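Local coordinates for putative carbonic anhydrase (Streptococcus mutans, PDB 3LAS), which probably catalyses the zinc-dependent interconversion of hydrogencarbonate and carbon dioxide, as a dimeric member of the beta-class carbonic anhydrases, at residues V33-C38 against L43-A48; H57-A62 against R72-S77; E129-D134 against G152-V157. All coordinates share one frame; numbering follows the deposited sequence.

Contact 1 of 3, residues V33-C38 against L43-A48. With ZN (zinc ion), chain C.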
loop_
_atom_site.group_PDB
_atom_site.type_symbol
_atom_site.label_atom_id
_atom_site.label_comp_id
_atom_site.label_asym_id
_atom_site.label_seq_id
_atom_site.Cartn_x
_atom_site.Cartn_y
_atom_site.Cartn_z
ATOM N N VAL A 33 -4.547 -12.041 7.770
ATOM C CA VAL A 33 -5.239 -10.766 7.570
ATOM C C VAL A 33 -4.558 -9.963 6.479
ATOM O O VAL A 33 -3.301 -9.942 6.386
ATOM C CB VAL A 33 -5.252 -9.925 8.877
ATOM C CG1 VAL A 33 -5.956 -8.576 8.613
ATOM C CG2 VAL A 33 -5.911 -10.662 10.007
ATOM N N ALA A 34 -5.360 -9.293 5.668
ATOM C CA ALA A 34 -4.927 -8.217 4.768
ATOM C C ALA A 34 -5.562 -6.933 5.215
ATOM O O ALA A 34 -6.829 -6.886 5.446
ATOM C CB ALA A 34 -5.295 -8.549 3.338
ATOM N N ILE A 35 -4.755 -5.879 5.351
ATOM C CA ILE A 35 -5.245 -4.533 5.718
ATOM C C ILE A 35 -5.261 -3.667 4.516
ATOM O O ILE A 35 -4.289 -3.682 3.735
ATOM C CB ILE A 35 -4.275 -3.966 6.760
ATOM C CG1 ILE A 35 -4.304 -4.856 8.043
ATOM C CG2 ILE A 35 -4.627 -2.497 7.139
ATOM C CD1 ILE A 35 -2.936 -4.867 8.715
ATOM N N VAL A 36 -6.347 -2.946 4.263
ATOM C CA VAL A 36 -6.448 -1.940 3.149
ATOM C C VAL A 36 -6.501 -0.579 3.787
ATOM O O VAL A 36 -7.455 -0.310 4.571
ATOM C CB VAL A 36 -7.713 -2.221 2.320
ATOM C CG1 VAL A 36 -7.946 -1.157 1.231
ATOM C CG2 VAL A 36 -7.685 -3.650 1.722
ATOM N N THR A 37 -5.513 0.264 3.523
ATOM C CA THR A 37 -5.487 1.562 4.176
ATOM C C THR A 37 -4.853 2.626 3.283
ATOM O O THR A 37 -4.543 2.378 2.104
ATOM C CB THR A 37 -4.795 1.465 5.544
ATOM O OG1 THR A 37 -5.004 2.643 6.316
ATOM C CG2 THR A 37 -3.327 1.133 5.426
ATOM N N CYS A 38 -4.760 3.840 3.803
ATOM C CA CYS A 38 -4.201 4.944 3.045
ATOM C C CYS A 38 -2.688 4.942 3.121
ATOM O O CYS A 38 -2.062 4.480 4.105
ATOM C CB CYS A 38 -4.774 6.236 3.660
ATOM S SG CYS A 38 -4.241 7.733 2.663
ATOM N N LEU A 43 0.827 7.313 9.219
ATOM C CA LEU A 43 0.348 6.022 9.646
ATOM C C LEU A 43 1.406 4.976 9.407
ATOM O O LEU A 43 1.755 4.702 8.227
ATOM C CB LEU A 43 -0.981 5.675 8.986
ATOM C CG LEU A 43 -1.493 4.245 9.155
ATOM C CD1 LEU A 43 -1.657 3.798 10.633
ATOM C CD2 LEU A 43 -2.736 4.069 8.377
ATOM N N HIS A 44 1.981 4.452 10.506
ATOM C CA HIS A 44 2.879 3.294 10.409
ATOM C C HIS A 44 2.081 2.114 10.928
ATOM O O HIS A 44 1.772 2.040 12.135
ATOM C CB HIS A 44 4.185 3.554 11.141
ATOM C CG HIS A 44 5.086 4.491 10.397
ATOM N ND1 HIS A 44 6.295 4.872 10.939
ATOM C CD2 HIS A 44 4.964 5.086 9.175
ATOM C CE1 HIS A 44 6.874 5.681 10.092
ATOM N NE2 HIS A 44 6.123 5.840 9.008
ATOM N N VAL A 45 1.639 1.280 9.997
ATOM C CA VAL A 45 0.605 0.278 10.279
ATOM C C VAL A 45 1.056 -0.749 11.292
ATOM O O VAL A 45 0.281 -1.175 12.170
ATOM C CB VAL A 45 0.191 -0.389 8.953
ATOM C CG1 VAL A 45 -0.799 -1.440 9.237
ATOM C CG2 VAL A 45 -0.402 0.630 8.040
ATOM N N ALA A 46 2.350 -1.150 11.256
ATOM C CA ALA A 46 2.769 -2.193 12.183
ATOM C C ALA A 46 2.670 -1.783 13.612
ATOM O O ALA A 46 1.998 -2.518 14.405
ATOM C CB ALA A 46 4.208 -2.703 11.826
ATOM N N PRO A 47 3.234 -0.665 14.082
ATOM C CA PRO A 47 3.081 -0.349 15.528
ATOM C C PRO A 47 1.626 0.012 15.854
ATOM O O PRO A 47 1.164 -0.289 16.962
ATOM C CB PRO A 47 4.063 0.805 15.756
ATOM C CG PRO A 47 4.253 1.407 14.428
ATOM C CD PRO A 47 4.213 0.232 13.438
ATOM N N ALA A 48 0.899 0.615 14.926
ATOM C CA ALA A 48 -0.486 0.949 15.251
ATOM C C ALA A 48 -1.387 -0.236 15.548
ATOM O O ALA A 48 -2.280 -0.158 16.367
ATOM C CB ALA A 48 -1.090 1.751 14.083
HETATM ZN ZN ZN C . -5.257 9.514 3.647
HETATM O O HOH W 1 -3.882 11.139 3.302
#
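V45 overlaps I35 with one methyl group and meets T37 end-on with the other, joining the first turn of helix 45-49 to strand 33-38. These are the first two elements of a beta-alpha-beta unit in the beta-class carbonic anhydrase fold, whose third is strand 56-61. The valine divides its branches between two strand residues that point to the same side of the sheet: CG1 lies 4.1 Å from I35 CD1, the two side chains passing alongside one another with their ends pointing opposite ways, while CG2 meets T37 CG2 tip to tip at 4.0 Å. R60 of strand 56-61 touches both T37 and V45. With CG1 opposite the backbone N (chi1 177°), one methyl is sent to I35 and the other to T37, bridging two residues of the same strand face.

T37 is two-sided. Its methyl group joins the apolar patch, and its hydroxyl is hydrogen-bonded to the backbone O of L89 on the neighbouring strand 85-91. One residue further on, the strand delivers C38, whose SG binds the zinc ion at 2.3 Å beside H91 and C94; a water lies 2.2 Å from the metal. Just ahead of the helix, L43 reaches back toward the strand, its methyl carbon CD2 stopping 3.4 Å from T37 OG1.

Contact 2 of 3, residues H57-A62 against R72-S77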
loop_
_atom_site.group_PDB
_atom_site.type_symbol
_atom_site.label_atom_id
_atom_site.label_comp_id
_atom_site.label_asym_id
_atom_site.label_seq_id
_atom_site.Cartn_x
_atom_site.Cartn_y
_atom_site.Cartn_z
ATOM N N HIS A 57 -0.655 -8.867 5.514
ATOM C CA HIS A 57 -0.480 -8.072 4.326
ATOM C C HIS A 57 -0.998 -6.649 4.530
ATOM O O HIS A 57 -2.003 -6.439 5.249
ATOM C CB HIS A 57 -1.265 -8.696 3.115
ATOM C CG HIS A 57 -0.534 -9.836 2.512
ATOM N ND1 HIS A 57 -1.148 -10.959 1.990
ATOM C CD2 HIS A 57 0.801 -10.027 2.370
ATOM C CE1 HIS A 57 -0.227 -11.753 1.457
ATOM N NE2 HIS A 57 0.985 -11.235 1.730
ATOM N N ILE A 58 -0.270 -5.715 3.940
ATOM C CA ILE A 58 -0.611 -4.262 4.115
ATOM C C ILE A 58 -0.702 -3.673 2.736
ATOM O O ILE A 58 0.290 -3.613 2.010
ATOM C CB ILE A 58 0.420 -3.509 4.968
ATOM C CG1 ILE A 58 0.564 -4.234 6.340
ATOM C CG2 ILE A 58 -0.004 -2.070 5.159
ATOM C CD1 ILE A 58 1.820 -3.745 7.123
ATOM N N LEU A 59 -1.928 -3.344 2.320
ATOM C CA LEU A 59 -2.250 -2.705 1.029
ATOM C C LEU A 59 -2.492 -1.251 1.295
ATOM O O LEU A 59 -3.222 -0.902 2.237
ATOM C CB LEU A 59 -3.471 -3.309 0.345
ATOM C CG LEU A 59 -3.334 -4.753 -0.148
ATOM C CD1 LEU A 59 -3.289 -5.778 0.989
ATOM C CD2 LEU A 59 -4.561 -5.096 -0.961
ATOM N N ARG A 60 -1.908 -0.363 0.477
ATOM C CA ARG A 60 -2.066 1.096 0.763
ATOM C C ARG A 60 -2.155 1.821 -0.536
ATOM O O ARG A 60 -1.392 1.623 -1.490
ATOM C CB ARG A 60 -0.853 1.650 1.519
ATOM C CG ARG A 60 -0.544 0.856 2.820
ATOM C CD ARG A 60 0.599 1.435 3.663
ATOM N NE ARG A 60 0.125 2.711 4.292
ATOM C CZ ARG A 60 0.754 3.363 5.243
ATOM N NH1 ARG A 60 1.857 2.878 5.801
ATOM N NH2 ARG A 60 0.263 4.489 5.685
ATOM N N ASN A 61 -3.093 2.780 -0.587
ATOM C CA ASN A 61 -3.307 3.635 -1.750
ATOM C C ASN A 61 -3.798 4.984 -1.265
ATOM O O ASN A 61 -3.876 5.235 -0.041
ATOM C CB ASN A 61 -4.181 2.995 -2.825
ATOM C CG ASN A 61 -5.638 2.841 -2.356
ATOM O OD1 ASN A 61 -6.017 3.448 -1.351
ATOM N ND2 ASN A 61 -6.426 2.151 -3.136
ATOM N N ALA A 62 -4.127 5.905 -2.194
ATOM C CA ALA A 62 -4.639 7.218 -1.725
ATOM C C ALA A 62 -6.074 7.032 -1.216
ATOM O O ALA A 62 -6.983 6.638 -1.945
ATOM C CB ALA A 62 -4.619 8.236 -2.836
ATOM N N ARG A 72 -7.471 -7.050 -7.135
ATOM C CA ARG A 72 -6.458 -7.931 -7.655
ATOM C C ARG A 72 -5.523 -8.427 -6.561
ATOM O O ARG A 72 -5.163 -9.619 -6.478
ATOM C CB ARG A 72 -5.670 -7.160 -8.742
ATOM C CG ARG A 72 -4.448 -7.912 -9.316
ATOM C CD ARG A 72 -3.558 -6.989 -10.099
ATOM N NE ARG A 72 -2.794 -6.069 -9.248
ATOM C CZ ARG A 72 -1.573 -6.299 -8.765
ATOM N NH1 ARG A 72 -0.895 -7.426 -8.930
ATOM N NH2 ARG A 72 -0.974 -5.345 -8.054
ATOM N N SER A 73 -5.092 -7.464 -5.751
ATOM C CA SER A 73 -4.131 -7.757 -4.722
ATOM C C SER A 73 -4.715 -8.644 -3.633
ATOM O O SER A 73 -3.997 -9.524 -3.095
ATOM C CB SER A 73 -3.570 -6.455 -4.150
ATOM O OG SER A 73 -2.914 -5.690 -5.176
ATOM N N LEU A 74 -5.970 -8.405 -3.269
ATOM C CA LEU A 74 -6.616 -9.233 -2.299
ATOM C C LEU A 74 -6.850 -10.625 -2.810
ATOM O O LEU A 74 -6.780 -11.579 -2.011
ATOM C CB LEU A 74 -7.951 -8.612 -1.815
ATOM C CG LEU A 74 -7.821 -7.358 -0.997
ATOM C CD1 LEU A 74 -9.169 -6.710 -0.775
ATOM C CD2 LEU A 74 -7.162 -7.695 0.370
ATOM N N VAL A 75 -7.194 -10.823 -4.091
ATOM C CA VAL A 75 -7.410 -12.190 -4.601
ATOM C C VAL A 75 -6.055 -12.887 -4.551
ATOM O O VAL A 75 -5.993 -14.120 -4.168
ATOM C CB VAL A 75 -7.931 -12.094 -6.048
ATOM C CG1 VAL A 75 -7.795 -13.516 -6.737
ATOM C CG2 VAL A 75 -9.303 -11.534 -6.099
ATOM N N ILE A 76 -4.922 -12.257 -4.824
ATOM C CA ILE A 76 -3.615 -12.906 -4.652
ATOM C C ILE A 76 -3.407 -13.180 -3.189
ATOM O O ILE A 76 -3.000 -14.322 -2.788
ATOM C CB ILE A 76 -2.490 -12.000 -5.275
ATOM C CG1 ILE A 76 -2.680 -11.984 -6.775
ATOM C CG2 ILE A 76 -1.122 -12.518 -4.842
ATOM C CD1 ILE A 76 -1.873 -10.813 -7.427
ATOM N N SER A 77 -3.651 -12.224 -2.316
ATOM C CA SER A 77 -3.439 -12.447 -0.867
ATOM C C SER A 77 -4.220 -13.648 -0.325
ATOM O O SER A 77 -3.685 -14.393 0.491
ATOM C CB SER A 77 -3.895 -11.139 -0.147
ATOM O OG SER A 77 -3.772 -11.265 1.257
#
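H57 and S77 supply the polar half of this contact, in which helix 68-80 packs on strand 56-61. The histidine meets the serine with the edge of its ring: ND1 lies 2.7 Å from S77 OG, which sits in the ring plane, and the bond is fairly straight at 153°. Either atom could be the donor. S77 places its hydroxyl there by turning OG anti to its own backbone nitrogen (chi1 178°), and the same oxygen is hydrogen-bonded to T83 OG1, so two partners grip it.

The apolar half rests on L59, two residues along the same strand face. One methyl group does the touching: CD2 comes within 3.6 Å of S73 CB and 3.9 Å of L74 CD2, the two leucines meeting at a slant. S73 offers the leucine its methylene, while its hydroxyl bonds back to the carbonyl of D69 one turn earlier. L74 also leans on A34 of the adjoining strand 33-38, which carries the helix across two strands of the sheet.

Strand and helix segments run almost exactly antiparallel, at 176° with their axes 10.3 Å apart, as expected of a helix that returns along the strand preceding it. The pairing follows that direction, H57 with S77 and L59 with S73 and L74. All five touching residues are buried, and the chemistry implies a division of labour: the carbon contacts of L59 with S73 and L74 fill the space between helix and strand, whereas the in-plane bond to S77 probably fixes the rotation of the imidazole and satisfies its ND1 away from solvent.

Contact 3 of 3, residues E129-D134 against G152-V157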
loop_
_atom_site.group_PDB
_atom_site.type_symbol
_atom_site.label_atom_id
_atom_site.label_comp_id
_atom_site.label_asym_id
_atom_site.label_seq_id
_atom_site.Cartn_x
_atom_site.Cartn_y
_atom_site.Cartn_z
ATOM N N GLU A 129 -18.702 6.946 6.179
ATOM C CA GLU A 129 -19.356 6.479 4.991
ATOM C C GLU A 129 -18.384 5.955 3.965
ATOM O O GLU A 129 -18.702 4.976 3.253
ATOM C CB GLU A 129 -20.202 7.585 4.271
ATOM C CG GLU A 129 -21.471 7.991 5.004
ATOM C CD GLU A 129 -22.436 6.830 5.299
ATOM O OE1 GLU A 129 -22.474 5.777 4.709
ATOM O OE2 GLU A 129 -23.167 7.092 6.175
ATOM N N SER A 130 -17.188 6.547 3.854
ATOM C CA SER A 130 -16.194 6.036 2.951
ATOM C C SER A 130 -15.783 4.583 3.285
ATOM O O SER A 130 -15.552 3.788 2.382
ATOM C CB SER A 130 -15.005 6.964 2.885
ATOM O OG SER A 130 -14.157 6.920 4.042
ATOM N N VAL A 131 -15.712 4.284 4.568
ATOM C CA VAL A 131 -15.381 2.912 5.005
ATOM C C VAL A 131 -16.522 2.002 4.611
ATOM O O VAL A 131 -16.306 0.927 4.048
ATOM C CB VAL A 131 -15.135 2.904 6.511
ATOM C CG1 VAL A 131 -14.959 1.440 7.011
ATOM C CG2 VAL A 131 -13.874 3.669 6.874
ATOM N N ARG A 132 -17.757 2.381 4.877
ATOM C CA ARG A 132 -18.904 1.521 4.530
ATOM C C ARG A 132 -18.978 1.324 3.010
ATOM O O ARG A 132 -19.270 0.202 2.546
ATOM C CB ARG A 132 -20.205 2.168 4.948
ATOM C CG ARG A 132 -20.329 2.268 6.422
ATOM C CD ARG A 132 -21.725 2.957 6.804
ATOM N NE ARG A 132 -21.637 3.115 8.265
ATOM C CZ ARG A 132 -21.656 4.239 8.919
ATOM N NH1 ARG A 132 -21.919 5.384 8.357
ATOM N NH2 ARG A 132 -21.453 4.200 10.214
ATOM N N GLU A 133 -18.693 2.342 2.209
ATOM C CA GLU A 133 -18.744 2.181 0.755
ATOM C C GLU A 133 -17.658 1.176 0.293
ATOM O O GLU A 133 -17.925 0.327 -0.578
ATOM C CB GLU A 133 -18.543 3.538 0.097
ATOM C CG GLU A 133 -18.406 3.522 -1.377
ATOM C CD GLU A 133 -18.165 4.945 -1.965
ATOM O OE1 GLU A 133 -17.561 5.761 -1.232
ATOM O OE2 GLU A 133 -18.634 5.214 -3.137
ATOM N N ASP A 134 -16.460 1.251 0.885
ATOM C CA ASP A 134 -15.377 0.357 0.438
ATOM C C ASP A 134 -15.653 -1.075 0.879
ATOM O O ASP A 134 -15.420 -2.053 0.094
ATOM C CB ASP A 134 -14.039 0.896 0.994
ATOM C CG ASP A 134 -13.545 2.035 0.164
ATOM O OD1 ASP A 134 -13.723 2.051 -1.062
ATOM O OD2 ASP A 134 -12.878 2.889 0.694
ATOM N N GLY A 152 -14.267 -2.658 9.434
ATOM C CA GLY A 152 -13.946 -1.270 9.107
ATOM C C GLY A 152 -13.472 -0.545 10.320
ATOM O O GLY A 152 -13.937 -0.768 11.444
ATOM N N ALA A 153 -12.562 0.414 10.122
ATOM C CA ALA A 153 -12.009 1.207 11.210
ATOM C C ALA A 153 -11.478 2.522 10.750
ATOM O O ALA A 153 -11.216 2.700 9.549
ATOM C CB ALA A 153 -10.961 0.396 11.954
ATOM N N ILE A 154 -11.238 3.409 11.721
ATOM C CA ILE A 154 -10.639 4.755 11.487
ATOM C C ILE A 154 -9.481 4.945 12.389
ATOM O O ILE A 154 -9.584 4.670 13.617
ATOM C CB ILE A 154 -11.686 5.836 11.709
ATOM C CG1 ILE A 154 -12.715 5.782 10.591
ATOM C CG2 ILE A 154 -11.005 7.231 11.625
ATOM C CD1 ILE A 154 -13.971 6.664 10.837
ATOM N N TYR A 155 -8.339 5.306 11.830
ATOM C CA TYR A 155 -7.135 5.685 12.575
ATOM C C TYR A 155 -7.137 7.218 12.780
ATOM O O TYR A 155 -7.284 7.988 11.800
ATOM C CB TYR A 155 -5.912 5.281 11.716
ATOM C CG TYR A 155 -4.588 5.690 12.342
ATOM C CD1 TYR A 155 -3.870 6.781 11.783
ATOM C CD2 TYR A 155 -4.060 5.039 13.467
ATOM C CE1 TYR A 155 -2.622 7.138 12.345
ATOM C CE2 TYR A 155 -2.866 5.418 14.011
ATOM C CZ TYR A 155 -2.156 6.436 13.470
ATOM O OH TYR A 155 -0.971 6.796 14.076
ATOM N N ASP A 156 -6.918 7.653 14.020
ATOM C CA ASP A 156 -6.822 9.113 14.317
ATOM C C ASP A 156 -5.351 9.468 14.235
ATOM O O ASP A 156 -4.534 9.019 15.074
ATOM C CB ASP A 156 -7.387 9.327 15.713
ATOM C CG ASP A 156 -7.406 10.757 16.102
ATOM O OD1 ASP A 156 -8.408 11.178 16.714
ATOM O OD2 ASP A 156 -6.451 11.519 15.834
ATOM N N VAL A 157 -4.973 10.277 13.254
ATOM C CA VAL A 157 -3.548 10.566 13.033
ATOM C C VAL A 157 -2.972 11.385 14.174
ATOM O O VAL A 157 -1.761 11.391 14.322
ATOM C CB VAL A 157 -3.250 11.332 11.711
ATOM C CG1 VAL A 157 -3.552 10.434 10.499
ATOM C CG2 VAL A 157 -4.047 12.656 11.590
#
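Helix 127-140 packs against the parallel part of the central sheet, and V131 is the residue by which it settles on strand 149-155. The strand offers almost pure backbone at this point. V131 CG1 comes down on the alpha carbon of G152 at 3.6 Å and lies 4.1 Å from A153 N, while CG2 is 3.9 Å from A153 O. One valine thus spans the backbone from G152 CA to the carbonyl O of A153, CG1 at the first and CG2 at the second. A chi1 of 173° swings CG1 away from the valine's backbone N and down onto the glycine.

G152, with no side chain, presents its alpha carbon directly to V131 CG1. This is consistent with the close approach of the helix, the alpha carbons of V131 and G152 being 6.0 Å apart. A153 turns its methyl group from the helix and touches L89 and V162 on the neighbouring strands, as well as F6 of the second subunit. I154 closes the contact more loosely, its CG1 4.4 Å from V131 CG2, and also packs on I127 and E128 at the start of the helix.

The polar residues of the segment are turned to other tasks. R132 NH1 and E129 OE2 form a salt bridge of 3.0 Å on the exposed side, its hydrogen bond weak at 129°, while D134 forms a salt bridge with R65. No hydrogen bond links the two segments themselves. Helix and strand axes cross at 144° and approach to 8.4 Å, a close helix-on-sheet packing over glycine within the alpha/beta fold of the beta-class carbonic anhydrases.

How the contacts relate
The three contacts share one sheet, and the zinc site lies at the C-terminal ends of strands 33-38 and 85-91, where C38 and H91 end the strands and C94 follows just after. Contacts 1 and 2, with centres 11 Å apart, meet along neighbouring parallel strands: I35 O lies 2.8 Å from L59 N, and I35 N is also 2.8 Å from H57 O, both probable hydrogen bonds. Contact 3 reaches contact 1 through Y155, whose CE1 is 3.9 Å from L43 CD1, whereas contacts 2 and 3 do not touch. Contact 1 itself supplies C38 to the metal; the side chains of I154 and L59 remain about 10 and 13 Å from the zinc. All three contacts also touch the second subunit.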